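Local coordinates for bifunctional protein PutA (Bdellovibrio bacteriovorus, PDB 5UR2), which probably carries out both steps of proline catabolism, oxidising L-proline at a flavin and then L-glutamate gamma-semialdehyde to L-glutamate with NAD+, at residues B[224-229]-B[266-271]. Sequence-based numbering, arbitrary orientation.
With P5F (N-propargylglycine-modified flavin adenine dinucleotide), chain F.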
loop_
_atom_site.group_PDB
_atom_site.type_symbol
_atom_site.label_atom_id
_atom_site.label_comp_id
_atom_site.label_asym_id
_atom_site.label_seq_id
_atom_site.Cartn_x
_atom_site.Cartn_y
_atom_site.Cartn_z
ATOM N N PRO B 224 -46.539 38.215 -9.819
ATOM C CA PRO B 224 -47.993 38.011 -10.005
ATOM C C PRO B 224 -48.660 37.313 -8.830
ATOM O O PRO B 224 -49.844 37.566 -8.569
ATOM C CB PRO B 224 -48.078 37.148 -11.271
ATOM C CG PRO B 224 -46.713 37.194 -11.889
ATOM C CD PRO B 224 -45.751 37.439 -10.793
ATOM N N VAL B 225 -47.938 36.427 -8.124
ATOM C CA VAL B 225 -48.509 35.766 -6.950
ATOM C C VAL B 225 -48.699 36.774 -5.826
ATOM O O VAL B 225 -49.754 36.820 -5.179
ATOM C CB VAL B 225 -47.630 34.589 -6.483
ATOM C CG1 VAL B 225 -48.284 33.895 -5.290
ATOM C CG2 VAL B 225 -47.369 33.621 -7.600
ATOM N N PHE B 226 -47.664 37.571 -5.548
ATOM C CA PHE B 226 -47.805 38.623 -4.549
ATOM C C PHE B 226 -48.897 39.606 -4.944
ATOM O O PHE B 226 -49.665 40.064 -4.092
ATOM C CB PHE B 226 -46.485 39.357 -4.345
ATOM C CG PHE B 226 -45.569 38.698 -3.359
ATOM C CD1 PHE B 226 -45.382 37.326 -3.372
ATOM C CD2 PHE B 226 -44.903 39.454 -2.406
ATOM C CE1 PHE B 226 -44.537 36.714 -2.453
ATOM C CE2 PHE B 226 -44.056 38.848 -1.481
ATOM C CZ PHE B 226 -43.872 37.478 -1.511
ATOM N N ARG B 227 -49.001 39.925 -6.236
ATOM C CA ARG B 227 -50.007 40.892 -6.666
ATOM C C ARG B 227 -51.415 40.342 -6.476
ATOM O O ARG B 227 -52.284 41.013 -5.904
ATOM C CB ARG B 227 -49.780 41.289 -8.128
ATOM C CG ARG B 227 -50.891 42.204 -8.663
ATOM C CD ARG B 227 -50.716 42.577 -10.131
ATOM N NE ARG B 227 -49.462 43.282 -10.376
ATOM C CZ ARG B 227 -48.518 42.866 -11.215
ATOM N NH1 ARG B 227 -48.689 41.737 -11.899
ATOM N NH2 ARG B 227 -47.412 43.582 -11.378
ATOM N N LEU B 228 -51.659 39.117 -6.951
ATOM C CA LEU B 228 -52.982 38.523 -6.796
ATOM C C LEU B 228 -53.365 38.409 -5.325
ATOM O O LEU B 228 -54.510 38.690 -4.953
ATOM C CB LEU B 228 -53.026 37.154 -7.477
ATOM C CG LEU B 228 -54.363 36.425 -7.359
ATOM C CD1 LEU B 228 -55.435 37.239 -8.068
ATOM C CD2 LEU B 228 -54.270 35.034 -7.975
ATOM N N GLY B 229 -52.428 37.979 -4.474
ATOM C CA GLY B 229 -52.724 37.916 -3.050
ATOM C C GLY B 229 -53.128 39.265 -2.486
ATOM O O GLY B 229 -54.129 39.385 -1.767
ATOM N N LYS B 266 -49.233 45.163 4.280
ATOM C CA LYS B 266 -48.646 44.592 5.487
ATOM C C LYS B 266 -48.564 43.069 5.474
ATOM O O LYS B 266 -47.720 42.503 6.176
ATOM C CB LYS B 266 -49.463 45.007 6.718
ATOM C CG LYS B 266 -49.410 46.480 7.059
ATOM C CD LYS B 266 -50.030 46.750 8.437
ATOM C CE LYS B 266 -51.506 46.449 8.455
ATOM N NZ LYS B 266 -52.078 46.843 9.765
ATOM N N PHE B 267 -49.365 42.395 4.658
ATOM C CA PHE B 267 -49.592 40.955 4.791
ATOM C C PHE B 267 -48.777 40.138 3.790
ATOM O O PHE B 267 -49.262 39.265 3.071
ATOM C CB PHE B 267 -51.082 40.693 4.691
ATOM C CG PHE B 267 -51.845 41.389 5.772
ATOM C CD1 PHE B 267 -51.482 41.218 7.098
ATOM C CD2 PHE B 267 -52.831 42.308 5.470
ATOM C CE1 PHE B 267 -52.156 41.881 8.113
ATOM C CE2 PHE B 267 -53.510 42.983 6.486
ATOM C CZ PHE B 267 -53.166 42.769 7.812
ATOM N N PHE B 268 -47.492 40.459 3.754
ATOM C CA PHE B 268 -46.449 39.629 3.170
ATOM C C PHE B 268 -45.530 39.187 4.298
ATOM O O PHE B 268 -45.284 39.949 5.238
ATOM C CB PHE B 268 -45.629 40.397 2.126
ATOM C CG PHE B 268 -46.390 40.767 0.879
ATOM C CD1 PHE B 268 -47.159 39.832 0.207
ATOM C CD2 PHE B 268 -46.304 42.048 0.361
ATOM C CE1 PHE B 268 -47.830 40.174 -0.963
ATOM C CE2 PHE B 268 -46.975 42.399 -0.801
ATOM C CZ PHE B 268 -47.739 41.463 -1.465
ATOM N N GLY B 269 -45.016 37.963 4.207
ATOM C CA GLY B 269 -44.124 37.453 5.227
ATOM C C GLY B 269 -42.960 36.694 4.626
ATOM O O GLY B 269 -43.040 36.143 3.523
ATOM N N ILE B 270 -41.878 36.644 5.404
ATOM C CA ILE B 270 -40.644 35.947 5.052
ATOM C C ILE B 270 -40.237 35.106 6.258
ATOM O O ILE B 270 -40.517 35.461 7.413
ATOM C CB ILE B 270 -39.518 36.943 4.636
ATOM C CG1 ILE B 270 -38.216 36.248 4.197
ATOM C CG2 ILE B 270 -39.195 37.878 5.779
ATOM C CD1 ILE B 270 -38.234 35.560 2.864
ATOM N N VAL B 271 -39.596 33.958 5.983
ATOM C CA VAL B 271 -39.124 33.058 7.027
ATOM C C VAL B 271 -37.668 33.350 7.352
ATOM O O VAL B 271 -36.838 33.535 6.454
ATOM C CB VAL B 271 -39.306 31.588 6.611
ATOM C CG1 VAL B 271 -38.604 30.680 7.607
ATOM C CG2 VAL B 271 -40.794 31.237 6.556
HETATM P PA P5F F . -37.194 21.846 18.659
HETATM O O1A P5F F . -37.226 22.768 19.925
HETATM O O2A P5F F . -37.037 20.423 18.870
HETATM O O5B P5F F . -36.058 22.109 17.708
HETATM C C5B P5F F . -35.591 21.209 16.710
HETATM C C4B P5F F . -34.679 21.985 15.747
HETATM O O4B P5F F . -33.422 22.305 16.295
HETATM C C3B P5F F . -34.347 21.319 14.443
HETATM O O3B P5F F . -35.377 21.388 13.534
HETATM C C2B P5F F . -33.153 22.065 14.000
HETATM O O2B P5F F . -33.551 23.252 13.406
HETATM C C1B P5F F . -32.460 22.369 15.279
HETATM N N9A P5F F . -31.403 21.451 15.616
HETATM C C8A P5F F . -31.486 20.075 15.780
HETATM N N7A P5F F . -30.275 19.612 16.114
HETATM C C5A P5F F . -29.363 20.666 16.195
HETATM C C6A P5F F . -28.003 20.778 16.472
HETATM N N6A P5F F . -27.222 19.617 16.792
HETATM N N1A P5F F . -27.396 21.980 16.444
HETATM C C2A P5F F . -28.089 23.102 16.153
HETATM N N3A P5F F . -29.416 23.021 15.849
HETATM C C4A P5F F . -30.072 21.854 15.865
HETATM N N1 P5F F . -38.081 25.296 8.471
HETATM C C2 P5F F . -37.304 25.980 7.465
HETATM O O2 P5F F . -35.938 25.813 7.473
HETATM N N3 P5F F . -37.933 26.819 6.489
HETATM C C4 P5F F . -39.336 27.014 6.457
HETATM O O4 P5F F . -39.885 27.848 5.475
HETATM C C4X P5F F . -40.159 26.285 7.512
HETATM N N5 P5F F . -41.620 26.303 7.492
HETATM C C5X P5F F . -42.287 25.958 8.763
HETATM C C6 P5F F . -43.670 26.456 9.036
HETATM C C7 P5F F . -44.279 26.199 10.290
HETATM C C7M P5F F . -45.679 26.710 10.554
HETATM C C8 P5F F . -43.580 25.469 11.299
HETATM C C8M P5F F . -44.194 25.182 12.645
HETATM C C9 P5F F . -42.269 24.998 11.049
HETATM C C9A P5F F . -41.623 25.260 9.732
HETATM N N10 P5F F . -40.258 24.789 9.486
HETATM C C10 P5F F . -39.521 25.470 8.458
HETATM C "C1'" P5F F . -39.576 23.802 10.359
HETATM C "C2'" P5F F . -38.951 24.448 11.596
HETATM O "O2'" P5F F . -37.894 25.232 11.194
HETATM C "C3'" P5F F . -38.472 23.462 12.664
HETATM O "O3'" P5F F . -37.480 22.675 12.119
HETATM C "C4'" P5F F . -39.545 22.535 13.216
HETATM O "O4'" P5F F . -40.754 23.208 13.124
HETATM C "C5'" P5F F . -39.270 21.967 14.622
HETATM O "O5'" P5F F . -38.692 22.900 15.514
HETATM P P P5F F . -39.084 23.073 17.078
HETATM O O1P P5F F . -38.902 24.496 17.731
HETATM O O2P P5F F . -40.529 22.446 17.073
HETATM O O3P P5F F . -38.384 21.759 17.771
HETATM C C21 P5F F . -41.834 24.918 5.283
HETATM C C22 P5F F . -41.799 25.706 6.379
HETATM C C23 P5F F . -41.171 25.350 3.964
#
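One face of the Phe268 ring is taken by the ring of Phe226, while the backbone O of Phe226 lies at its edge, in the ring plane, 3.5 Å from Phe268 CZ. The two phenyl groups form an offset stack, with centroids 4.4 Å apart and planes inclined by 23°. The overlap is partial, led by the CD2 and CE2 side of Phe226: CD2 sits 3.3 Å from Phe268 CE1 and lies over the rim of the Phe268 ring. Phe226 CE2 reaches further across, to 3.8 Å from Phe268 CG, and at the helix side Phe226 CB touches Phe268 CE1 at 3.7 Å. In both residues CG is anti to the carbonyl carbon (chi1 -85° in Phe226, -67° in Phe268); Phe268 starts out toward the helix, and the two side chains span the 7.9 Å between the CA atoms of Phe226 and Phe268.

The pair joins helix 211-232 to the start of strand 268-273 in the proline dehydrogenase beta/alpha barrel. Val236 of the neighbouring strand and Ile257 of helix 246-257 touch both rings, and Tyr265 meets Phe268 edge-to-face. Further along the strand, Val271 CG2 approaches O4 of the modified flavin at 3.7 Å.

Chemically, the buried contact between helix and strand rests on dispersion and ring stacking; the carbonyl O beside the ring edge probably adds a small electrostatic attraction for the weakly positive aromatic hydrogens.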